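PDB 1O65: hypothetical protein yiiM from Escherichia coli, which is of unknown function but carries a MOSC domain and may, as its family suggests, bind molybdenum and act as an oxidoreductase on nitrogenous compounds. Local coordinates for residues 120-125 / 159-164; 82-87 / 139-144; 199-204 / 219-224. One frame throughout, in Å; residues are numbered along the deposited sequence.

How the contacts relate
The three contacts share no helix or strand and none touches another. Contacts 1 and 2 both lie in the MOSC range and their segments alternate along the chain, yet they sit on opposite sides of its centre, centres 34 Å apart. Contact 3 follows both in sequence and belongs to the three-helix domain; its nearest atoms are about 9 Å from contact 1. All three are partly buried. Contact 1 lies closer to the chain centre and is held by strand backbone bonds across a bulge. Contact 2 joins the end of helix 75-83 and the turn after it to the link between two helices, through apolar side chains and one ring face, whereas contact 3 packs two helices through arginine chains laid against aromatic and aliphatic neighbours.

Contact 1: residues 120-125 / 159-164; sequences EALIQV and SVIAPG
L122 faces both I161 and A162, the signature of a classic beta bulge, formed where the chain running on from strand 156-160 stays paired with the antiparallel strand 121-128. Its CB rests 3.8 Å from the A162 CB, and with CG anti to the carbonyl carbon (chi1 -72°) the CD1 branch also leans on that methyl. I161, the extra residue of the bulge, points at the strand and lies slantwise over the Q124 chain: Q124 CB meets I161 CG1 at 3.7 Å, and the extended glutamine carries its OE1 past I161 CD1. Both ends of the amide are engaged. OE1 accepts from a water at 2.7 Å, the same water accepts from S159 OG, and NE2 donates to the carbonyl of G113. The other face is apolar, with I123 CG2 opposite V160 CG2 at 4.3 Å and both side chains packed on L46 of strand 43-47.

The backbone sets this register. Q124 and S159 bond in both directions, S159 N reaching Q124 O at 2.7 Å. At the bulge L122 O receives A162 N at 3.0 Å and, weakly, I161 N, while L122 N points at a lone pair of A162 O in the carbonyl plane. The corner at I161 carries the chain on to strand 164-167 of a second sheet, where G164 bonds to L46; a CB on G164 would run into the E120 carbonyl. With the water joining the S159 hydroxyl to the Q124 carbonyl and G113 taking NE2, the polar ends on this face are satisfied without a direct bond between the two side chains.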
loop_
_atom_site.group_PDB
_atom_site.type_symbol
_atom_site.label_atom_id
_atom_site.label_comp_id
_atom_site.label_asym_id
_atom_site.label_seq_id
_atom_site.Cartn_x
_atom_site.Cartn_y
_atom_site.Cartn_z
ATOM N N GLU A 120 9.209 -17.692 -4.181
ATOM C CA GLU A 120 8.926 -18.700 -3.149
ATOM C C GLU A 120 8.049 -18.116 -2.042
ATOM O O GLU A 120 7.768 -18.833 -1.099
ATOM C CB GLU A 120 10.227 -19.165 -2.479
ATOM C CG GLU A 120 11.383 -19.291 -3.457
ATOM C CD GLU A 120 11.328 -20.640 -4.161
ATOM O OE1 GLU A 120 10.356 -20.878 -4.903
ATOM O OE2 GLU A 120 12.295 -21.395 -3.915
ATOM N N ALA A 121 7.620 -16.871 -2.161
ATOM C CA ALA A 121 6.858 -16.232 -1.111
ATOM C C ALA A 121 5.362 -16.144 -1.376
ATOM O O ALA A 121 4.865 -16.411 -2.455
ATOM C CB ALA A 121 7.390 -14.811 -0.851
ATOM N N LEU A 122 4.647 -15.762 -0.343
ATOM C CA LEU A 122 3.217 -15.550 -0.306
ATOM C C LEU A 122 2.982 -14.249 0.485
ATOM O O LEU A 122 3.453 -14.116 1.617
ATOM C CB LEU A 122 2.458 -16.685 0.382
ATOM C CG LEU A 122 2.357 -18.002 -0.368
ATOM C CD1 LEU A 122 1.641 -19.051 0.471
ATOM C CD2 LEU A 122 1.690 -17.824 -1.728
ATOM N N ILE A 123 2.372 -13.283 -0.186
ATOM C CA ILE A 123 2.128 -11.985 0.416
ATOM C C ILE A 123 0.630 -11.666 0.356
ATOM O O ILE A 123 -0.062 -12.206 -0.523
ATOM C CB ILE A 123 2.946 -10.869 -0.262
ATOM C CG1 ILE A 123 2.533 -10.650 -1.703
ATOM C CG2 ILE A 123 4.439 -11.199 -0.141
ATOM C CD1 ILE A 123 3.187 -9.480 -2.423
ATOM N N GLN A 124 0.177 -10.862 1.320
ATOM C CA GLN A 124 -1.213 -10.498 1.400
ATOM C C GLN A 124 -1.418 -8.996 1.612
ATOM O O GLN A 124 -0.805 -8.403 2.484
ATOM C CB GLN A 124 -1.915 -11.273 2.524
ATOM C CG GLN A 124 -3.420 -10.912 2.624
ATOM C CD GLN A 124 -4.131 -11.856 3.571
ATOM O OE1 GLN A 124 -3.734 -12.002 4.726
ATOM N NE2 GLN A 124 -5.197 -12.489 3.121
ATOM N N VAL A 125 -2.340 -8.424 0.845
ATOM C CA VAL A 125 -2.624 -6.976 0.958
ATOM C C VAL A 125 -3.255 -6.732 2.320
ATOM O O VAL A 125 -4.254 -7.364 2.644
ATOM C CB VAL A 125 -3.522 -6.467 -0.170
ATOM C CG1 VAL A 125 -3.874 -4.997 0.019
ATOM C CG2 VAL A 125 -2.835 -6.692 -1.514
ATOM N N SER A 159 1.331 -7.977 4.096
ATOM C CA SER A 159 1.879 -8.775 5.194
ATOM C C SER A 159 2.540 -9.977 4.493
ATOM O O SER A 159 2.171 -10.308 3.350
ATOM C CB SER A 159 0.883 -9.275 6.213
ATOM O OG SER A 159 -0.122 -10.045 5.602
ATOM N N VAL A 160 3.550 -10.557 5.109
ATOM C CA VAL A 160 4.202 -11.697 4.455
ATOM C C VAL A 160 3.593 -12.970 5.005
ATOM O O VAL A 160 3.752 -13.278 6.174
ATOM C CB VAL A 160 5.725 -11.593 4.605
ATOM C CG1 VAL A 160 6.440 -12.866 4.180
ATOM C CG2 VAL A 160 6.244 -10.432 3.735
ATOM N N ILE A 161 2.859 -13.708 4.164
ATOM C CA ILE A 161 2.231 -14.948 4.569
ATOM C C ILE A 161 3.257 -16.075 4.609
ATOM O O ILE A 161 3.250 -16.859 5.547
ATOM C CB ILE A 161 1.059 -15.323 3.657
ATOM C CG1 ILE A 161 -0.030 -14.247 3.639
ATOM C CG2 ILE A 161 0.499 -16.697 4.048
ATOM C CD1 ILE A 161 -0.526 -13.778 4.980
ATOM N N ALA A 162 4.094 -16.214 3.604
ATOM C CA ALA A 162 5.135 -17.241 3.611
ATOM C C ALA A 162 6.442 -16.608 3.103
ATOM O O ALA A 162 6.506 -16.146 1.954
ATOM C CB ALA A 162 4.832 -18.448 2.753
ATOM N N PRO A 163 7.424 -16.579 3.999
ATOM C CA PRO A 163 8.722 -16.023 3.644
ATOM C C PRO A 163 9.421 -16.868 2.609
ATOM O O PRO A 163 9.132 -18.069 2.459
ATOM C CB PRO A 163 9.483 -15.913 4.953
ATOM C CG PRO A 163 8.529 -16.161 6.046
ATOM C CD PRO A 163 7.222 -16.613 5.467
ATOM N N GLY A 164 10.248 -16.252 1.771
ATOM C CA GLY A 164 10.957 -17.017 0.750
ATOM C C GLY A 164 11.766 -16.150 -0.198
ATOM O O GLY A 164 11.743 -14.918 -0.118
HETATM O O HOH W 1 -2.731 -9.839 6.032
#

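Contact 2: residues 82-87 / 139-144; sequences REFPEQ and FDISDI
I141 reaches over one face of the F84 ring, the two side chains meeting head-on. The I141 CD1 methyl makes a CH-pi contact 3.8 Å from the ring centroid, 21° off the normal, displaced toward the rim so that F84 CD2 is its nearest atom at 3.5 Å. The second branch, I141 CG2, touches F84 CZ at 3.8 Å, so both arms of the isoleucine bear on the phenylalanine. I144 CD1 adds a looser, oblique contact to F84 CE2 at 4.2 Å. Against the opposite face of the ring lies E83 CB, from the end of helix 75-83.

Q87 comes in beside this pair. Its CG lies between the backbone N and the carbonyl carbon (chi1 48°), and a bend at chi2 brings the amide to the isoleucine, with NE2 3.8 Å from I141 CG1. The same NE2 lies 3.6 Å from F139 O.

Short turns place these side chains. Q87 N bonds to F84 O at 3.0 Å across the 3-10 turn that starts at P85, bringing ring and amide to the same partner. In the other segment a type I turn from I141 to I144, with I144 N bonded to I141 O at 3.2 Å, sets the two isoleucines against one ring. Farther out, F91 touches F84 and I141 and lies nearly parallel to the F139 ring, which also meets F96. The contact therefore joins the loop after helix 75-83 to the link between helices 134-138 and 144-151, while I144 reaches back to L135 and N136 of helix 134-138.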
loop_
_atom_site.group_PDB
_atom_site.type_symbol
_atom_site.label_atom_id
_atom_site.label_comp_id
_atom_site.label_asym_id
_atom_site.label_seq_id
_atom_site.Cartn_x
_atom_site.Cartn_y
_atom_site.Cartn_z
ATOM N N ARG A 82 2.055 15.348 -14.357
ATOM C CA ARG A 82 1.129 16.256 -15.021
ATOM C C ARG A 82 0.548 17.281 -14.057
ATOM O O ARG A 82 0.001 18.307 -14.466
ATOM C CB ARG A 82 0.017 15.437 -15.675
ATOM C CG ARG A 82 -1.038 16.235 -16.413
ATOM C CD ARG A 82 -2.312 15.412 -16.576
ATOM N NE ARG A 82 -2.047 14.103 -17.153
ATOM C CZ ARG A 82 -2.571 12.954 -16.741
ATOM N NH1 ARG A 82 -3.418 12.888 -15.718
ATOM N NH2 ARG A 82 -2.235 11.826 -17.374
ATOM N N GLU A 83 0.571 17.000 -12.757
ATOM C CA GLU A 83 0.069 17.959 -11.774
ATOM C C GLU A 83 1.167 18.918 -11.351
ATOM O O GLU A 83 0.946 20.050 -10.921
ATOM C CB GLU A 83 -0.519 17.215 -10.579
ATOM C CG GLU A 83 -1.810 16.465 -10.943
ATOM C CD GLU A 83 -2.931 17.452 -11.228
ATOM O OE1 GLU A 83 -3.088 18.389 -10.412
ATOM O OE2 GLU A 83 -3.620 17.281 -12.256
ATOM N N PHE A 84 2.422 18.447 -11.435
ATOM C CA PHE A 84 3.571 19.259 -11.056
ATOM C C PHE A 84 4.685 19.125 -12.082
ATOM O O PHE A 84 5.758 18.590 -11.797
ATOM C CB PHE A 84 4.078 18.875 -9.663
ATOM C CG PHE A 84 3.089 19.008 -8.543
ATOM C CD1 PHE A 84 2.612 20.246 -8.157
ATOM C CD2 PHE A 84 2.592 17.884 -7.897
ATOM C CE1 PHE A 84 1.687 20.372 -7.136
ATOM C CE2 PHE A 84 1.676 17.993 -6.874
ATOM C CZ PHE A 84 1.216 19.243 -6.491
ATOM N N PRO A 85 4.452 19.626 -13.298
ATOM C CA PRO A 85 5.432 19.563 -14.377
ATOM C C PRO A 85 6.773 20.160 -14.017
ATOM O O PRO A 85 7.800 19.594 -14.396
ATOM C CB PRO A 85 4.769 20.289 -15.531
ATOM C CG PRO A 85 3.868 21.280 -14.882
ATOM C CD PRO A 85 3.406 20.648 -13.592
ATOM N N GLU A 86 6.822 21.244 -13.252
ATOM C CA GLU A 86 8.035 21.884 -12.786
ATOM C C GLU A 86 8.981 20.925 -12.068
ATOM O O GLU A 86 10.181 21.205 -12.001
ATOM C CB GLU A 86 7.711 23.019 -11.806
ATOM C CG GLU A 86 7.994 24.415 -12.268
ATOM C CD GLU A 86 6.900 25.083 -13.068
ATOM O OE1 GLU A 86 5.705 25.013 -12.707
ATOM O OE2 GLU A 86 7.243 25.715 -14.097
ATOM N N GLN A 87 8.451 19.909 -11.389
ATOM C CA GLN A 87 9.295 18.928 -10.724
ATOM C C GLN A 87 8.978 17.497 -11.139
ATOM O O GLN A 87 9.106 16.567 -10.347
ATOM C CB GLN A 87 9.244 19.080 -9.207
ATOM C CG GLN A 87 7.821 19.189 -8.652
ATOM C CD GLN A 87 7.755 20.437 -7.774
ATOM O OE1 GLN A 87 7.116 21.479 -8.291
ATOM N NE2 GLN A 87 8.327 20.438 -6.682
ATOM N N PHE A 139 9.294 15.657 -1.406
ATOM C CA PHE A 139 9.037 16.151 -2.753
ATOM C C PHE A 139 9.080 17.674 -2.800
ATOM O O PHE A 139 8.905 18.297 -3.841
ATOM C CB PHE A 139 7.649 15.701 -3.223
ATOM C CG PHE A 139 7.547 14.217 -3.421
ATOM C CD1 PHE A 139 8.136 13.637 -4.533
ATOM C CD2 PHE A 139 6.877 13.414 -2.521
ATOM C CE1 PHE A 139 8.057 12.276 -4.733
ATOM C CE2 PHE A 139 6.779 12.052 -2.722
ATOM C CZ PHE A 139 7.371 11.483 -3.829
ATOM N N ASP A 140 9.161 18.277 -1.613
ATOM C CA ASP A 140 9.174 19.714 -1.450
ATOM C C ASP A 140 7.865 20.318 -1.957
ATOM O O ASP A 140 7.823 21.363 -2.599
ATOM C CB ASP A 140 10.353 20.362 -2.180
ATOM C CG ASP A 140 10.819 21.597 -1.410
ATOM O OD1 ASP A 140 11.483 21.354 -0.377
ATOM O OD2 ASP A 140 10.515 22.725 -1.822
ATOM N N ILE A 141 6.798 19.564 -1.768
ATOM C CA ILE A 141 5.440 19.967 -2.120
ATOM C C ILE A 141 4.690 19.935 -0.779
ATOM O O ILE A 141 4.444 18.877 -0.198
ATOM C CB ILE A 141 4.791 19.053 -3.152
ATOM C CG1 ILE A 141 5.487 19.208 -4.522
ATOM C CG2 ILE A 141 3.307 19.398 -3.319
ATOM C CD1 ILE A 141 5.167 18.098 -5.505
ATOM N N SER A 142 4.398 21.127 -0.288
ATOM C CA SER A 142 3.792 21.337 1.004
ATOM C C SER A 142 2.565 20.513 1.318
ATOM O O SER A 142 2.376 20.184 2.505
ATOM C CB SER A 142 3.509 22.830 1.222
ATOM O OG SER A 142 2.358 23.236 0.497
ATOM N N ASP A 143 1.712 20.204 0.354
ATOM C CA ASP A 143 0.513 19.432 0.611
ATOM C C ASP A 143 0.423 18.120 -0.151
ATOM O O ASP A 143 -0.700 17.664 -0.391
ATOM C CB ASP A 143 -0.717 20.306 0.273
ATOM C CG ASP A 143 -0.751 20.670 -1.203
ATOM O OD1 ASP A 143 0.323 20.640 -1.840
ATOM O OD2 ASP A 143 -1.841 20.977 -1.732
ATOM N N ILE A 144 1.534 17.466 -0.479
ATOM C CA ILE A 144 1.476 16.214 -1.241
ATOM C C ILE A 144 0.775 15.134 -0.437
ATOM O O ILE A 144 -0.102 14.433 -0.986
ATOM C CB ILE A 144 2.829 15.771 -1.778
ATOM C CG1 ILE A 144 2.744 14.584 -2.745
ATOM C CG2 ILE A 144 3.794 15.378 -0.655
ATOM C CD1 ILE A 144 2.270 14.901 -4.131
#

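Contact 3: residues 199-204 / 219-224; sequences QYHRLL and KRRLSG
R221 reaches across to Y200, H201 and L204, its chain bent at chi3 (65°). Its CG meets Y200 CB at 3.9 Å, its CD touches L204 CD1 at 3.7 Å, and H201 CB sits over the centre of one face of its guanidinium. R221 NH1 lies at the edge of the imidazole, 3.7 Å from H201 CD2, and NH2 forms a salt bridge with D197, which anchors the arginine's end to the start of the same helix. The Y200 ring is met by R220. The extended R220 chain passes over one face of the phenol, with CD 4.1 Å from the ring centroid; the guanidinium stands almost upright to the ring, the planes 87° apart, and R220 NH1 lies 3.4 Å from Y200 OH. Helices 197-204 and 211-223 belong to the YiiM-like three-helix domain and run roughly antiparallel, the axes of 199-204 and 219-223 passing 10.2 Å apart at 151°. A serine in place of Y200 would probably open a gap between them and deprive the R220 methylenes of the ring face they lie on. Beyond the ring, R220 NH2 is held by a salt bridge to E227 and a hydrogen bond to A190 O, while F195 meets Y200 edge-to-face.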
loop_
_atom_site.group_PDB
_atom_site.type_symbol
_atom_site.label_atom_id
_atom_site.label_comp_id
_atom_site.label_asym_id
_atom_site.label_seq_id
_atom_site.Cartn_x
_atom_site.Cartn_y
_atom_site.Cartn_z
ATOM N N GLN A 199 -20.345 0.805 7.098
ATOM C CA GLN A 199 -19.142 0.823 6.273
ATOM C C GLN A 199 -17.952 0.385 7.121
ATOM O O GLN A 199 -17.124 -0.400 6.632
ATOM C CB GLN A 199 -18.970 2.201 5.670
ATOM C CG GLN A 199 -18.487 2.285 4.252
ATOM C CD GLN A 199 -19.337 1.534 3.255
ATOM O OE1 GLN A 199 -18.828 0.813 2.403
ATOM N NE2 GLN A 199 -20.649 1.662 3.378
ATOM N N TYR A 200 -17.888 0.814 8.391
ATOM C CA TYR A 200 -16.806 0.372 9.262
ATOM C C TYR A 200 -16.944 -1.123 9.540
ATOM O O TYR A 200 -15.954 -1.865 9.529
ATOM C CB TYR A 200 -16.698 1.159 10.576
ATOM C CG TYR A 200 -16.600 2.654 10.329
ATOM C CD1 TYR A 200 -15.829 3.134 9.264
ATOM C CD2 TYR A 200 -17.251 3.573 11.110
ATOM C CE1 TYR A 200 -15.743 4.470 8.973
ATOM C CE2 TYR A 200 -17.155 4.929 10.843
ATOM C CZ TYR A 200 -16.404 5.370 9.784
ATOM O OH TYR A 200 -16.305 6.703 9.506
ATOM N N HIS A 201 -18.186 -1.611 9.689
ATOM C CA HIS A 201 -18.329 -3.055 9.935
ATOM C C HIS A 201 -17.842 -3.828 8.702
ATOM O O HIS A 201 -17.188 -4.861 8.776
ATOM C CB HIS A 201 -19.762 -3.417 10.287
ATOM C CG HIS A 201 -20.023 -4.877 10.470
ATOM N ND1 HIS A 201 -20.501 -5.661 9.425
ATOM C CD2 HIS A 201 -19.897 -5.704 11.512
ATOM C CE1 HIS A 201 -20.662 -6.916 9.850
ATOM N NE2 HIS A 201 -20.290 -6.956 11.110
ATOM N N ARG A 202 -18.153 -3.279 7.546
ATOM C CA ARG A 202 -17.753 -3.903 6.287
ATOM C C ARG A 202 -16.240 -3.943 6.135
ATOM O O ARG A 202 -15.688 -4.999 5.815
ATOM C CB ARG A 202 -18.491 -3.199 5.157
ATOM C CG ARG A 202 -17.797 -3.141 3.824
ATOM C CD ARG A 202 -18.864 -2.753 2.758
ATOM N NE ARG A 202 -18.537 -3.466 1.539
ATOM C CZ ARG A 202 -17.802 -2.981 0.565
ATOM N NH1 ARG A 202 -17.349 -1.730 0.730
ATOM N NH2 ARG A 202 -17.589 -3.737 -0.523
ATOM N N LEU A 203 -15.516 -2.866 6.433
ATOM C CA LEU A 203 -14.069 -2.850 6.307
ATOM C C LEU A 203 -13.429 -3.803 7.299
ATOM O O LEU A 203 -12.488 -4.545 6.963
ATOM C CB LEU A 203 -13.451 -1.459 6.408
ATOM C CG LEU A 203 -11.912 -1.388 6.316
ATOM C CD1 LEU A 203 -11.375 -2.042 5.053
ATOM C CD2 LEU A 203 -11.455 0.076 6.339
ATOM N N LEU A 204 -13.952 -3.898 8.502
ATOM C CA LEU A 204 -13.426 -4.786 9.536
ATOM C C LEU A 204 -13.622 -6.252 9.161
ATOM O O LEU A 204 -12.944 -7.091 9.756
ATOM C CB LEU A 204 -14.050 -4.531 10.898
ATOM C CG LEU A 204 -13.655 -3.277 11.680
ATOM C CD1 LEU A 204 -14.708 -2.966 12.735
ATOM C CD2 LEU A 204 -12.282 -3.433 12.365
ATOM N N LYS A 219 -12.044 1.553 16.861
ATOM C CA LYS A 219 -12.182 2.749 17.691
ATOM C C LYS A 219 -13.291 3.660 17.158
ATOM O O LYS A 219 -13.976 4.286 17.977
ATOM C CB LYS A 219 -10.938 3.582 17.893
ATOM C CG LYS A 219 -9.812 2.915 18.664
ATOM C CD LYS A 219 -10.297 2.386 19.986
ATOM C CE LYS A 219 -9.135 1.974 20.902
ATOM N NZ LYS A 219 -9.711 1.520 22.208
ATOM N N ARG A 220 -13.479 3.721 15.840
ATOM C CA ARG A 220 -14.552 4.596 15.353
ATOM C C ARG A 220 -15.931 4.065 15.742
ATOM O O ARG A 220 -16.787 4.874 16.111
ATOM C CB ARG A 220 -14.478 4.776 13.836
ATOM C CG ARG A 220 -13.243 5.610 13.425
ATOM C CD ARG A 220 -13.268 5.688 11.888
ATOM N NE ARG A 220 -12.036 6.230 11.353
ATOM C CZ ARG A 220 -11.899 6.593 10.081
ATOM N NH1 ARG A 220 -12.942 6.458 9.258
ATOM N NH2 ARG A 220 -10.753 7.092 9.666
ATOM N N ARG A 221 -16.136 2.745 15.685
ATOM C CA ARG A 221 -17.458 2.211 16.000
ATOM C C ARG A 221 -17.848 2.524 17.447
ATOM O O ARG A 221 -18.989 2.915 17.665
ATOM C CB ARG A 221 -17.614 0.711 15.739
ATOM C CG ARG A 221 -17.174 0.269 14.344
ATOM C CD ARG A 221 -17.637 -1.128 14.013
ATOM N NE ARG A 221 -19.103 -1.244 13.918
ATOM C CZ ARG A 221 -19.710 -2.415 14.062
ATOM N NH1 ARG A 221 -18.962 -3.514 14.301
ATOM N NH2 ARG A 221 -21.030 -2.501 13.974
ATOM N N LEU A 222 -16.893 2.394 18.367
ATOM C CA LEU A 222 -17.167 2.600 19.778
ATOM C C LEU A 222 -17.248 4.056 20.189
ATOM O O LEU A 222 -18.047 4.417 21.053
ATOM C CB LEU A 222 -16.118 1.859 20.627
ATOM C CG LEU A 222 -16.213 0.316 20.536
ATOM C CD1 LEU A 222 -14.973 -0.325 21.127
ATOM C CD2 LEU A 222 -17.449 -0.171 21.287
ATOM N N SER A 223 -16.466 4.920 19.537
ATOM C CA SER A 223 -16.484 6.329 19.900
ATOM C C SER A 223 -17.574 7.075 19.158
ATOM O O SER A 223 -18.047 8.113 19.615
ATOM C CB SER A 223 -15.109 6.977 19.618
ATOM O OG SER A 223 -15.015 7.277 18.238
ATOM N N GLY A 224 -17.968 6.570 17.992
ATOM C CA GLY A 224 -18.992 7.263 17.192
ATOM C C GLY A 224 -18.335 8.448 16.495
ATOM O O GLY A 224 -19.004 9.368 16.036
#